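Local atomic coordinates of Cas13d (uncultured Ruminococcus sp, PDB entry 6IV9), a protein that probably matures its own CRISPR RNA and, guided by that RNA, cleaves target RNA through two HEPN domains. Residues V730-L733 against L734-L738; S630-V633 against Y634-Y638; D846-F849 against S850-H853. The protein carries 2 engineered substitutions. All coordinates share one frame; numbering follows the deposited sequence.

Contact 1 of 3, residues V730-L733 against L734-L738; sequences VMYL and LVKNL. With nucleotides of chain B.
Tyr732 and Lys736 both carry CG anti to the backbone N (chi1 155° and 176°), which sends the two side chains off the same flank of helix 713-760 as an i, i+4 pair. Lys736 CB lies over one face of the tyrosine ring, toward its rim, and further out the lysine CD comes 3.4 Å from Tyr732 OH. A bend at chi3 (75°) then turns the amine into the backbone of the RNA, chain B. There Lys736 NZ hydrogen-bonds to three successive phosphates: OP1 of G36 at 2.6 Å, OP2 of A37 at 2.7 Å and OP1 of U38 at 2.9 Å. Three phosphate oxygens round one amine should hold it firmly protonated, and this sharing probably helps hold the sharp turn that brings the phosphates together. The same U38 oxygen faces the edge of the Tyr732 ring, near its plane, while Leu733 CD1 packs 3.6 Å from U38 OP1. On another side of the helix Met731 and Leu734 lie side by side, pointing the same way, and both touch Val647 of helix 641-647. Asn737 adds a second donor to the A37 phosphate, its ND2 reaching OP2 at 3.2 Å. That amide nitrogen also bonds back to Leu733 O at 3.0 Å, approaching the carbonyl from the face opposite to the one used by Asn737 N.

Contact 2 of 3, residues S630-V633 against Y634-Y638; sequences SRFV and YLIKY. With nucleotides of chain B.
Arg631 stacks its guanidinium against one face of the adenine of A40 in the RNA, chain B, the planes tilted, with A40 C5 over the group toward its rim and Arg631 NH1 only 3.2 Å from A40 C4. The residue sits in the first turn of the short helix 630-638, whose i, i+4 backbone bonds run from Ser630 O through to Tyr638 N. From CG to NE the arginine chain is extended, long enough to carry its end along the base to the phosphate of U39. Two nearly straight hydrogen bonds form there: Arg631 NH1 to U39 OP2 at 2.8 Å and Arg631 NH2 to U39 OP1 at 2.9 Å. This paired grip on both phosphate oxygens holds the guanidinium in a fixed rotation, so that its face is presented to the base. Ser630 adds a polar contact to the same base. Its OG sits between the backbone N and the carbonyl carbon (chi1 60°) and accepts from the exocyclic A40 N6 at 2.8 Å, with an N-H...O angle of 168°; this would suit an amino-bearing base such as adenine.

Away from the RNA the helix is packed into protein. Phe632 and Ile636 make a CH-pi contact: Ile636 CG1 stands 3.8 Å from the centroid of the Phe632 ring, 21° off its normal, and the pair is covered by Tyr256 and helix 581-591. The end of Lys637 leads away from the turn, and there NZ hydrogen-bonds to Phe508 O and forms a salt bridge with Glu513. One turn after Tyr634, Tyr638 brings an edge over that ring, its CD2 3.4 Å above the Tyr634 plane.

Contact 3 of 3, residues D846-F849 against S850-H853; sequences DSYF and SIYH
His853 starts its course over Phe849, one turn back on the helix: its CB is 3.7 Å from Phe849 O, and CG keeps close to the same carbonyl oxygen. With CG beside the backbone N (chi1 -74°), the imidazole swings across the phenyl ring. Its CD2 then meets the face almost at the centre, 3.4 Å from Phe849 CZ, and NE2 follows at 3.5 Å from Phe849 CE2. The pair is edge-to-face, the histidine edge turned to the phenyl face, with planes at 55° and centroids 4.4 Å apart. While still against the phenyl ring, His853 NE2 hydrogen-bonds to Tyr745 OH on helix 713-760, tying the tip to that helix. Tyr852 CD2 covers one face of the imidazole, and His853 CE1 lies at the edge of the Tyr852 ring.

Just before this pair the helix, 848-861, begins. Ser847 is its N-cap: the side-chain OG accepts from Ser850 N at 2.9 Å, and Ile851 N bonds to Ser847 O. Ser850 OG lies beside the cap and donates to a water at 2.7 Å; this water also accepts from Asp846 N at 2.9 Å, bridging the loop to the helix. Ser847 OG has a further hydrogen bond with Glu910. As Glu910 is probably ionised, the Ser847 hydroxyl is presumably the donor to it, which would make OG a somewhat better acceptor for Ser850 N.

In the fold
Contact 1 stands in the middle, on the long helix 713-760, about 10 Å from contact 2 and about 12 Å from contact 3, centre to centre. Toward contact 2 the join is aromatic and apolar: the Tyr732 and Tyr634 rings meet edge-to-face, and Val735 CG2 lies 3.5 Å from Leu635 CD2. Toward contact 3, Asn737 CG packs 3.3 Å from Tyr848 CE2. Contacts 2 and 3 do not touch, their nearest atoms being about 11 Å apart. Contacts 1 and 2 hold consecutive nucleotides of chain B, G36 to U38 and then U39 and A40, whereas the nearest atom of contact 3 is about 5 Å from the RNA, and that contact backs the helix that grips it.

Contact 1 of 3, residues V730-L733 against L734-L738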
loop_
_atom_site.group_PDB
_atom_site.type_symbol
_atom_site.label_atom_id
_atom_site.label_comp_id
_atom_site.label_asym_id
_atom_site.label_seq_id
_atom_site.Cartn_x
_atom_site.Cartn_y
_atom_site.Cartn_z
ATOM N N VAL A 730 -19.561 -2.233 -3.600
ATOM C CA VAL A 730 -19.533 -1.651 -4.968
ATOM C C VAL A 730 -19.021 -0.206 -4.942
ATOM O O VAL A 730 -18.215 0.143 -5.757
ATOM C CB VAL A 730 -20.922 -1.766 -5.618
ATOM C CG1 VAL A 730 -21.038 -0.903 -6.846
ATOM C CG2 VAL A 730 -21.274 -3.208 -5.917
ATOM N N MET A 731 -19.533 0.615 -4.041
ATOM C CA MET A 731 -19.082 2.024 -3.958
ATOM C C MET A 731 -17.603 2.077 -3.540
ATOM O O MET A 731 -16.884 2.877 -4.055
ATOM C CB MET A 731 -19.985 2.842 -3.036
ATOM C CG MET A 731 -21.433 2.819 -3.474
ATOM S SD MET A 731 -21.725 2.976 -5.259
ATOM C CE MET A 731 -21.127 4.627 -5.569
ATOM N N TYR A 732 -17.199 1.212 -2.624
ATOM C CA TYR A 732 -15.795 1.175 -2.156
ATOM C C TYR A 732 -14.870 0.839 -3.328
ATOM O O TYR A 732 -13.900 1.510 -3.516
ATOM C CB TYR A 732 -15.659 0.142 -1.042
ATOM C CG TYR A 732 -14.286 -0.438 -0.854
ATOM C CD1 TYR A 732 -13.291 0.262 -0.211
ATOM C CD2 TYR A 732 -13.994 -1.705 -1.309
ATOM C CE1 TYR A 732 -12.033 -0.275 -0.045
ATOM C CE2 TYR A 732 -12.741 -2.255 -1.156
ATOM C CZ TYR A 732 -11.759 -1.538 -0.515
ATOM O OH TYR A 732 -10.538 -2.082 -0.335
ATOM N N LEU A 733 -15.251 -0.136 -4.143
ATOM C CA LEU A 733 -14.408 -0.562 -5.288
ATOM C C LEU A 733 -14.211 0.640 -6.220
ATOM O O LEU A 733 -13.114 0.860 -6.678
ATOM C CB LEU A 733 -15.167 -1.674 -6.006
ATOM C CG LEU A 733 -14.602 -3.086 -5.963
ATOM C CD1 LEU A 733 -13.548 -3.308 -4.913
ATOM C CD2 LEU A 733 -15.690 -4.129 -5.924
ATOM N N LEU A 734 -15.264 1.404 -6.455
ATOM C CA LEU A 734 -15.135 2.574 -7.349
ATOM C C LEU A 734 -14.186 3.625 -6.760
ATOM O O LEU A 734 -13.274 4.020 -7.446
ATOM C CB LEU A 734 -16.527 3.175 -7.532
ATOM C CG LEU A 734 -16.559 4.529 -8.220
ATOM C CD1 LEU A 734 -16.098 4.414 -9.654
ATOM C CD2 LEU A 734 -17.938 5.138 -8.144
ATOM N N VAL A 735 -14.408 4.034 -5.516
ATOM C CA VAL A 735 -13.551 5.083 -4.895
ATOM C C VAL A 735 -12.112 4.575 -4.743
ATOM O O VAL A 735 -11.211 5.279 -5.134
ATOM C CB VAL A 735 -14.147 5.568 -3.562
ATOM C CG1 VAL A 735 -13.256 6.562 -2.857
ATOM C CG2 VAL A 735 -15.539 6.133 -3.745
ATOM N N LYS A 736 -11.942 3.351 -4.262
ATOM C CA LYS A 736 -10.584 2.805 -4.052
ATOM C C LYS A 736 -9.838 2.769 -5.386
ATOM O O LYS A 736 -8.716 3.171 -5.413
ATOM C CB LYS A 736 -10.654 1.391 -3.488
ATOM C CG LYS A 736 -9.314 0.700 -3.334
ATOM C CD LYS A 736 -9.424 -0.779 -3.265
ATOM C CE LYS A 736 -9.706 -1.413 -4.600
ATOM N NZ LYS A 736 -9.542 -2.874 -4.560
ATOM N N ASN A 737 -10.496 2.340 -6.450
ATOM C CA ASN A 737 -9.816 2.277 -7.765
ATOM C C ASN A 737 -9.385 3.674 -8.225
ATOM O O ASN A 737 -8.323 3.785 -8.777
ATOM C CB ASN A 737 -10.601 1.469 -8.786
ATOM C CG ASN A 737 -10.216 0.017 -8.693
ATOM O OD1 ASN A 737 -9.163 -0.361 -9.162
ATOM N ND2 ASN A 737 -11.041 -0.776 -8.052
ATOM N N LEU A 738 -10.227 4.675 -8.027
ATOM C CA LEU A 738 -9.898 6.067 -8.420
ATOM C C LEU A 738 -8.761 6.634 -7.562
ATOM O O LEU A 738 -7.921 7.321 -8.086
ATOM C CB LEU A 738 -11.169 6.906 -8.360
ATOM C CG LEU A 738 -12.189 6.545 -9.434
ATOM C CD1 LEU A 738 -13.480 7.313 -9.237
ATOM C CD2 LEU A 738 -11.616 6.787 -10.807
ATOM P P A B 37 -9.873 -4.570 -8.236
ATOM O OP1 A B 37 -10.874 -4.249 -9.237
ATOM O OP2 A B 37 -9.711 -3.550 -7.135
ATOM O "O5'" A B 37 -10.239 -5.979 -7.582
ATOM C "C5'" A B 37 -11.386 -6.026 -6.694
ATOM C "C4'" A B 37 -11.194 -7.008 -5.561
ATOM O "O4'" A B 37 -10.994 -8.324 -6.122
ATOM C "C3'" A B 37 -9.997 -6.715 -4.656
ATOM O "O3'" A B 37 -10.355 -7.041 -3.314
ATOM C "C2'" A B 37 -8.921 -7.665 -5.168
ATOM O "O2'" A B 37 -7.975 -8.075 -4.201
ATOM C "C1'" A B 37 -9.749 -8.857 -5.664
ATOM N N9 A B 37 -9.130 -9.502 -6.805
ATOM C C8 A B 37 -9.116 -9.059 -8.106
ATOM N N7 A B 37 -8.500 -9.871 -8.929
ATOM C C5 A B 37 -8.034 -10.885 -8.107
ATOM C C6 A B 37 -7.288 -12.040 -8.368
ATOM N N6 A B 37 -6.842 -12.361 -9.577
ATOM N N1 A B 37 -6.998 -12.852 -7.326
ATOM C C2 A B 37 -7.466 -12.540 -6.119
ATOM N N3 A B 37 -8.166 -11.473 -5.743
ATOM C C4 A B 37 -8.446 -10.692 -6.806
ATOM P P U B 38 -11.194 -6.032 -2.429
ATOM O OP1 U B 38 -10.923 -4.688 -2.823
ATOM O OP2 U B 38 -11.035 -6.487 -1.072
ATOM O "O5'" U B 38 -12.702 -6.273 -2.870
ATOM C "C5'" U B 38 -13.334 -7.435 -2.483
ATOM C "C4'" U B 38 -14.588 -7.621 -3.311
ATOM O "O4'" U B 38 -14.220 -7.629 -4.709
ATOM C "C3'" U B 38 -15.214 -8.979 -3.067
ATOM O "O3'" U B 38 -16.125 -8.837 -1.974
ATOM C "C2'" U B 38 -15.909 -9.278 -4.395
ATOM O "O2'" U B 38 -17.132 -8.589 -4.522
ATOM C "C1'" U B 38 -14.952 -8.636 -5.388
ATOM N N1 U B 38 -14.014 -9.588 -5.989
ATOM C C2 U B 38 -13.600 -9.317 -7.283
ATOM O O2 U B 38 -13.997 -8.339 -7.910
ATOM N N3 U B 38 -12.691 -10.215 -7.801
ATOM C C4 U B 38 -12.149 -11.326 -7.155
ATOM O O4 U B 38 -11.325 -12.045 -7.745
ATOM C C5 U B 38 -12.591 -11.499 -5.794
ATOM C C6 U B 38 -13.490 -10.643 -5.274
ATOM P P G B 36 -6.284 -4.616 -4.118
ATOM O OP1 G B 36 -7.113 -3.442 -3.702
ATOM O OP2 G B 36 -6.507 -5.934 -3.430
ATOM O "O5'" G B 36 -6.402 -5.014 -5.632
ATOM C "C5'" G B 36 -6.299 -3.993 -6.633
ATOM C "C4'" G B 36 -6.240 -4.616 -8.004
ATOM O "O4'" G B 36 -5.077 -5.448 -8.109
ATOM C "C3'" G B 36 -7.419 -5.517 -8.355
ATOM O "O3'" G B 36 -8.496 -4.819 -8.967
ATOM C "C2'" G B 36 -6.817 -6.516 -9.315
ATOM O "O2'" G B 36 -6.700 -5.975 -10.619
ATOM C "C1'" G B 36 -5.379 -6.615 -8.816
ATOM N N9 G B 36 -5.191 -7.752 -7.952
ATOM C C8 G B 36 -5.576 -7.891 -6.641
ATOM N N7 G B 36 -5.297 -9.068 -6.152
ATOM C C5 G B 36 -4.736 -9.749 -7.214
ATOM C C6 G B 36 -4.236 -11.064 -7.286
ATOM O O6 G B 36 -4.192 -11.918 -6.396
ATOM N N1 G B 36 -3.725 -11.344 -8.542
ATOM C C2 G B 36 -3.709 -10.472 -9.596
ATOM N N2 G B 36 -3.168 -10.923 -10.724
ATOM N N3 G B 36 -4.177 -9.242 -9.544
ATOM C C4 G B 36 -4.673 -8.951 -8.331
#

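Contact 2 of 3, residues S630-V633 against Y634-Y638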
loop_
_atom_site.group_PDB
_atom_site.type_symbol
_atom_site.label_atom_id
_atom_site.label_comp_id
_atom_site.label_asym_id
_atom_site.label_seq_id
_atom_site.Cartn_x
_atom_site.Cartn_y
_atom_site.Cartn_z
ATOM N N SER A 630 -15.067 -1.693 7.281
ATOM C CA SER A 630 -13.840 -1.013 6.807
ATOM C C SER A 630 -14.119 -0.352 5.453
ATOM O O SER A 630 -13.458 0.597 5.119
ATOM C CB SER A 630 -12.675 -1.940 6.766
ATOM O OG SER A 630 -12.917 -3.009 5.902
ATOM N N ARG A 631 -15.022 -0.931 4.673
ATOM C CA ARG A 631 -15.384 -0.354 3.358
ATOM C C ARG A 631 -16.105 0.981 3.543
ATOM O O ARG A 631 -15.844 1.882 2.792
ATOM C CB ARG A 631 -16.159 -1.393 2.558
ATOM C CG ARG A 631 -15.225 -2.499 2.112
ATOM C CD ARG A 631 -15.817 -3.784 1.655
ATOM N NE ARG A 631 -14.740 -4.735 1.527
ATOM C CZ ARG A 631 -14.915 -5.985 1.184
ATOM N NH1 ARG A 631 -13.874 -6.765 1.002
ATOM N NH2 ARG A 631 -16.132 -6.458 1.038
ATOM N N PHE A 632 -17.016 1.042 4.504
ATOM C CA PHE A 632 -17.724 2.300 4.827
ATOM C C PHE A 632 -16.704 3.329 5.319
ATOM O O PHE A 632 -16.723 4.437 4.883
ATOM C CB PHE A 632 -18.750 2.044 5.927
ATOM C CG PHE A 632 -19.328 3.285 6.546
ATOM C CD1 PHE A 632 -20.242 4.052 5.853
ATOM C CD2 PHE A 632 -18.970 3.687 7.817
ATOM C CE1 PHE A 632 -20.778 5.191 6.416
ATOM C CE2 PHE A 632 -19.510 4.828 8.379
ATOM C CZ PHE A 632 -20.413 5.572 7.676
ATOM N N VAL A 633 -15.790 2.902 6.181
ATOM C CA VAL A 633 -14.782 3.846 6.730
ATOM C C VAL A 633 -13.932 4.402 5.584
ATOM O O VAL A 633 -13.657 5.568 5.576
ATOM C CB VAL A 633 -13.931 3.171 7.811
ATOM C CG1 VAL A 633 -12.746 4.026 8.194
ATOM C CG2 VAL A 633 -14.766 2.822 9.021
ATOM N N TYR A 634 -13.564 3.545 4.645
ATOM C CA TYR A 634 -12.757 3.985 3.487
ATOM C C TYR A 634 -13.533 5.049 2.702
ATOM O O TYR A 634 -12.966 6.029 2.339
ATOM C CB TYR A 634 -12.432 2.783 2.598
ATOM C CG TYR A 634 -11.473 3.092 1.483
ATOM C CD1 TYR A 634 -11.913 3.656 0.304
ATOM C CD2 TYR A 634 -10.123 2.849 1.614
ATOM C CE1 TYR A 634 -11.043 3.953 -0.722
ATOM C CE2 TYR A 634 -9.237 3.149 0.598
ATOM C CZ TYR A 634 -9.696 3.709 -0.573
ATOM O OH TYR A 634 -8.852 4.034 -1.577
ATOM N N LEU A 635 -14.821 4.822 2.476
ATOM C CA LEU A 635 -15.647 5.775 1.702
ATOM C C LEU A 635 -15.761 7.112 2.430
ATOM O O LEU A 635 -15.677 8.110 1.801
ATOM C CB LEU A 635 -17.020 5.148 1.467
ATOM C CG LEU A 635 -17.039 4.029 0.437
ATOM C CD1 LEU A 635 -18.309 3.210 0.541
ATOM C CD2 LEU A 635 -16.893 4.595 -0.955
ATOM N N ILE A 636 -15.988 7.081 3.727
ATOM C CA ILE A 636 -16.109 8.348 4.491
ATOM C C ILE A 636 -14.775 9.088 4.493
ATOM O O ILE A 636 -14.778 10.269 4.391
ATOM C CB ILE A 636 -16.622 8.082 5.910
ATOM C CG1 ILE A 636 -18.008 7.450 5.876
ATOM C CG2 ILE A 636 -16.611 9.361 6.708
ATOM C CD1 ILE A 636 -19.006 8.244 5.099
ATOM N N LYS A 637 -13.685 8.359 4.626
ATOM C CA LYS A 637 -12.328 8.938 4.684
ATOM C C LYS A 637 -11.993 9.682 3.385
ATOM O O LYS A 637 -11.493 10.786 3.457
ATOM C CB LYS A 637 -11.404 7.729 4.804
ATOM C CG LYS A 637 -9.949 7.975 5.102
ATOM C CD LYS A 637 -9.272 6.713 5.576
ATOM C CE LYS A 637 -8.716 5.854 4.463
ATOM N NZ LYS A 637 -7.661 4.934 4.932
ATOM N N TYR A 638 -12.279 9.068 2.244
ATOM C CA TYR A 638 -11.874 9.647 0.942
ATOM C C TYR A 638 -13.024 10.308 0.186
ATOM O O TYR A 638 -12.766 10.976 -0.785
ATOM C CB TYR A 638 -11.233 8.563 0.075
ATOM C CG TYR A 638 -9.870 8.142 0.548
ATOM C CD1 TYR A 638 -8.900 9.076 0.836
ATOM C CD2 TYR A 638 -9.553 6.818 0.735
ATOM C CE1 TYR A 638 -7.650 8.706 1.295
ATOM C CE2 TYR A 638 -8.308 6.428 1.177
ATOM C CZ TYR A 638 -7.348 7.374 1.449
ATOM O OH TYR A 638 -6.134 6.996 1.898
ATOM P P A B 40 -16.389 -14.880 1.832
ATOM O OP1 A B 40 -16.562 -16.348 1.937
ATOM O OP2 A B 40 -16.911 -13.957 2.883
ATOM O "O5'" A B 40 -14.817 -14.583 1.716
ATOM C "C5'" A B 40 -14.060 -14.089 2.853
ATOM C "C4'" A B 40 -13.167 -12.944 2.451
ATOM O "O4'" A B 40 -13.920 -11.712 2.429
ATOM C "C3'" A B 40 -12.082 -12.571 3.451
ATOM O "O3'" A B 40 -10.996 -13.461 3.568
ATOM C "C2'" A B 40 -11.660 -11.193 2.965
ATOM O "O2'" A B 40 -10.642 -11.165 1.977
ATOM C "C1'" A B 40 -13.000 -10.629 2.480
ATOM N N9 A B 40 -13.557 -9.553 3.305
ATOM C C8 A B 40 -14.805 -9.448 3.873
ATOM N N7 A B 40 -15.003 -8.313 4.504
ATOM C C5 A B 40 -13.800 -7.633 4.355
ATOM C C6 A B 40 -13.371 -6.359 4.773
ATOM N N6 A B 40 -14.124 -5.524 5.488
ATOM N N1 A B 40 -12.118 -5.973 4.434
ATOM C C2 A B 40 -11.360 -6.810 3.719
ATOM N N3 A B 40 -11.650 -8.030 3.268
ATOM C C4 A B 40 -12.903 -8.382 3.615
ATOM P P U B 39 -15.870 -9.576 -0.560
ATOM O OP1 U B 39 -16.925 -9.126 0.320
ATOM O OP2 U B 39 -14.468 -9.292 -0.142
ATOM O "O5'" U B 39 -15.902 -11.093 -0.983
ATOM C "C5'" U B 39 -17.157 -11.760 -1.201
ATOM C "C4'" U B 39 -16.887 -13.185 -1.628
ATOM O "O4'" U B 39 -16.010 -13.199 -2.791
ATOM C "C3'" U B 39 -16.139 -14.046 -0.630
ATOM O "O3'" U B 39 -17.002 -14.421 0.419
ATOM C "C2'" U B 39 -15.607 -15.159 -1.532
ATOM O "O2'" U B 39 -16.513 -16.121 -2.030
ATOM C "C1'" U B 39 -15.164 -14.344 -2.740
ATOM N N1 U B 39 -13.774 -13.878 -2.657
ATOM C C2 U B 39 -12.771 -14.807 -2.861
ATOM O O2 U B 39 -12.996 -15.989 -3.064
ATOM N N3 U B 39 -11.495 -14.300 -2.796
ATOM C C4 U B 39 -11.130 -12.988 -2.559
ATOM O O4 U B 39 -9.941 -12.681 -2.540
ATOM C C5 U B 39 -12.225 -12.091 -2.358
ATOM C C6 U B 39 -13.479 -12.555 -2.412
ATOM P P U B 38 -11.194 -6.032 -2.429
ATOM O OP1 U B 38 -10.923 -4.688 -2.823
ATOM O OP2 U B 38 -11.035 -6.487 -1.072
ATOM O "O5'" U B 38 -12.702 -6.273 -2.870
ATOM C "C5'" U B 38 -13.334 -7.435 -2.483
ATOM C "C4'" U B 38 -14.588 -7.621 -3.311
ATOM O "O4'" U B 38 -14.220 -7.629 -4.709
ATOM C "C3'" U B 38 -15.214 -8.979 -3.067
ATOM O "O3'" U B 38 -16.125 -8.837 -1.974
ATOM C "C2'" U B 38 -15.909 -9.278 -4.395
ATOM O "O2'" U B 38 -17.132 -8.589 -4.522
ATOM C "C1'" U B 38 -14.952 -8.636 -5.388
ATOM N N1 U B 38 -14.014 -9.588 -5.989
ATOM C C2 U B 38 -13.600 -9.317 -7.283
ATOM O O2 U B 38 -13.997 -8.339 -7.910
ATOM N N3 U B 38 -12.691 -10.215 -7.801
ATOM C C4 U B 38 -12.149 -11.326 -7.155
ATOM O O4 U B 38 -11.325 -12.045 -7.745
ATOM C C5 U B 38 -12.591 -11.499 -5.794
ATOM C C6 U B 38 -13.490 -10.643 -5.274
#

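Contact 3 of 3, residues D846-F849 against S850-H853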
loop_
_atom_site.group_PDB
_atom_site.type_symbol
_atom_site.label_atom_id
_atom_site.label_comp_id
_atom_site.label_asym_id
_atom_site.label_seq_id
_atom_site.Cartn_x
_atom_site.Cartn_y
_atom_site.Cartn_z
ATOM N N ASP A 846 -16.077 2.516 -19.196
ATOM C CA ASP A 846 -15.417 1.223 -19.513
ATOM C C ASP A 846 -14.088 0.985 -18.790
ATOM O O ASP A 846 -13.592 -0.105 -18.936
ATOM C CB ASP A 846 -15.298 0.999 -21.012
ATOM C CG ASP A 846 -14.740 2.202 -21.724
ATOM O OD1 ASP A 846 -14.170 3.044 -21.058
ATOM O OD2 ASP A 846 -14.925 2.283 -22.934
ATOM N N SER A 847 -13.544 1.982 -18.107
ATOM C CA SER A 847 -12.311 1.747 -17.325
ATOM C C SER A 847 -12.138 2.804 -16.236
ATOM O O SER A 847 -12.608 3.899 -16.397
ATOM C CB SER A 847 -11.117 1.700 -18.207
ATOM O OG SER A 847 -10.773 2.985 -18.653
ATOM N N TYR A 848 -11.384 2.460 -15.198
ATOM C CA TYR A 848 -11.076 3.442 -14.135
ATOM C C TYR A 848 -10.242 4.563 -14.750
ATOM O O TYR A 848 -10.412 5.703 -14.420
ATOM C CB TYR A 848 -10.428 2.743 -12.948
ATOM C CG TYR A 848 -11.402 1.899 -12.177
ATOM C CD1 TYR A 848 -12.504 2.468 -11.579
ATOM C CD2 TYR A 848 -11.238 0.538 -12.074
ATOM C CE1 TYR A 848 -13.414 1.709 -10.877
ATOM C CE2 TYR A 848 -12.133 -0.237 -11.366
ATOM C CZ TYR A 848 -13.222 0.351 -10.760
ATOM O OH TYR A 848 -14.096 -0.414 -10.070
ATOM N N PHE A 849 -9.354 4.190 -15.655
ATOM C CA PHE A 849 -8.483 5.194 -16.302
ATOM C C PHE A 849 -9.352 6.203 -17.055
ATOM O O PHE A 849 -9.143 7.373 -16.888
ATOM C CB PHE A 849 -7.548 4.491 -17.282
ATOM C CG PHE A 849 -6.589 5.387 -18.018
ATOM C CD1 PHE A 849 -6.952 5.996 -19.201
ATOM C CD2 PHE A 849 -5.307 5.600 -17.552
ATOM C CE1 PHE A 849 -6.064 6.805 -19.881
ATOM C CE2 PHE A 849 -4.424 6.418 -18.230
ATOM C CZ PHE A 849 -4.807 7.016 -19.394
ATOM N N SER A 850 -10.316 5.734 -17.834
ATOM C CA SER A 850 -11.178 6.689 -18.578
ATOM C C SER A 850 -12.049 7.521 -17.634
ATOM O O SER A 850 -12.297 8.653 -17.938
ATOM C CB SER A 850 -11.940 6.085 -19.715
ATOM O OG SER A 850 -12.654 4.978 -19.284
ATOM N N ILE A 851 -12.534 6.936 -16.550
ATOM C CA ILE A 851 -13.348 7.747 -15.608
ATOM C C ILE A 851 -12.464 8.838 -15.017
ATOM O O ILE A 851 -12.853 9.955 -15.010
ATOM C CB ILE A 851 -13.920 6.875 -14.486
ATOM C CG1 ILE A 851 -14.890 5.828 -15.021
ATOM C CG2 ILE A 851 -14.543 7.737 -13.411
ATOM C CD1 ILE A 851 -15.305 4.820 -14.000
ATOM N N TYR A 852 -11.275 8.466 -14.578
ATOM C CA TYR A 852 -10.393 9.435 -13.900
ATOM C C TYR A 852 -10.048 10.592 -14.835
ATOM O O TYR A 852 -10.156 11.717 -14.444
ATOM C CB TYR A 852 -9.106 8.705 -13.528
ATOM C CG TYR A 852 -8.053 9.567 -12.895
ATOM C CD1 TYR A 852 -8.007 9.750 -11.529
ATOM C CD2 TYR A 852 -7.088 10.183 -13.653
ATOM C CE1 TYR A 852 -7.045 10.539 -10.936
ATOM C CE2 TYR A 852 -6.120 10.978 -13.078
ATOM C CZ TYR A 852 -6.098 11.162 -11.717
ATOM O OH TYR A 852 -5.137 11.930 -11.168
ATOM N N HIS A 853 -9.638 10.276 -16.048
ATOM C CA HIS A 853 -9.254 11.330 -17.019
ATOM C C HIS A 853 -10.459 12.197 -17.415
ATOM O O HIS A 853 -10.284 13.383 -17.585
ATOM C CB HIS A 853 -8.395 10.743 -18.131
ATOM C CG HIS A 853 -7.022 10.449 -17.644
ATOM N ND1 HIS A 853 -6.168 11.427 -17.248
ATOM C CD2 HIS A 853 -6.383 9.290 -17.428
ATOM C CE1 HIS A 853 -5.056 10.887 -16.843
ATOM N NE2 HIS A 853 -5.167 9.593 -16.931
HETATM O O HOH W 1 -15.284 5.311 -19.163
#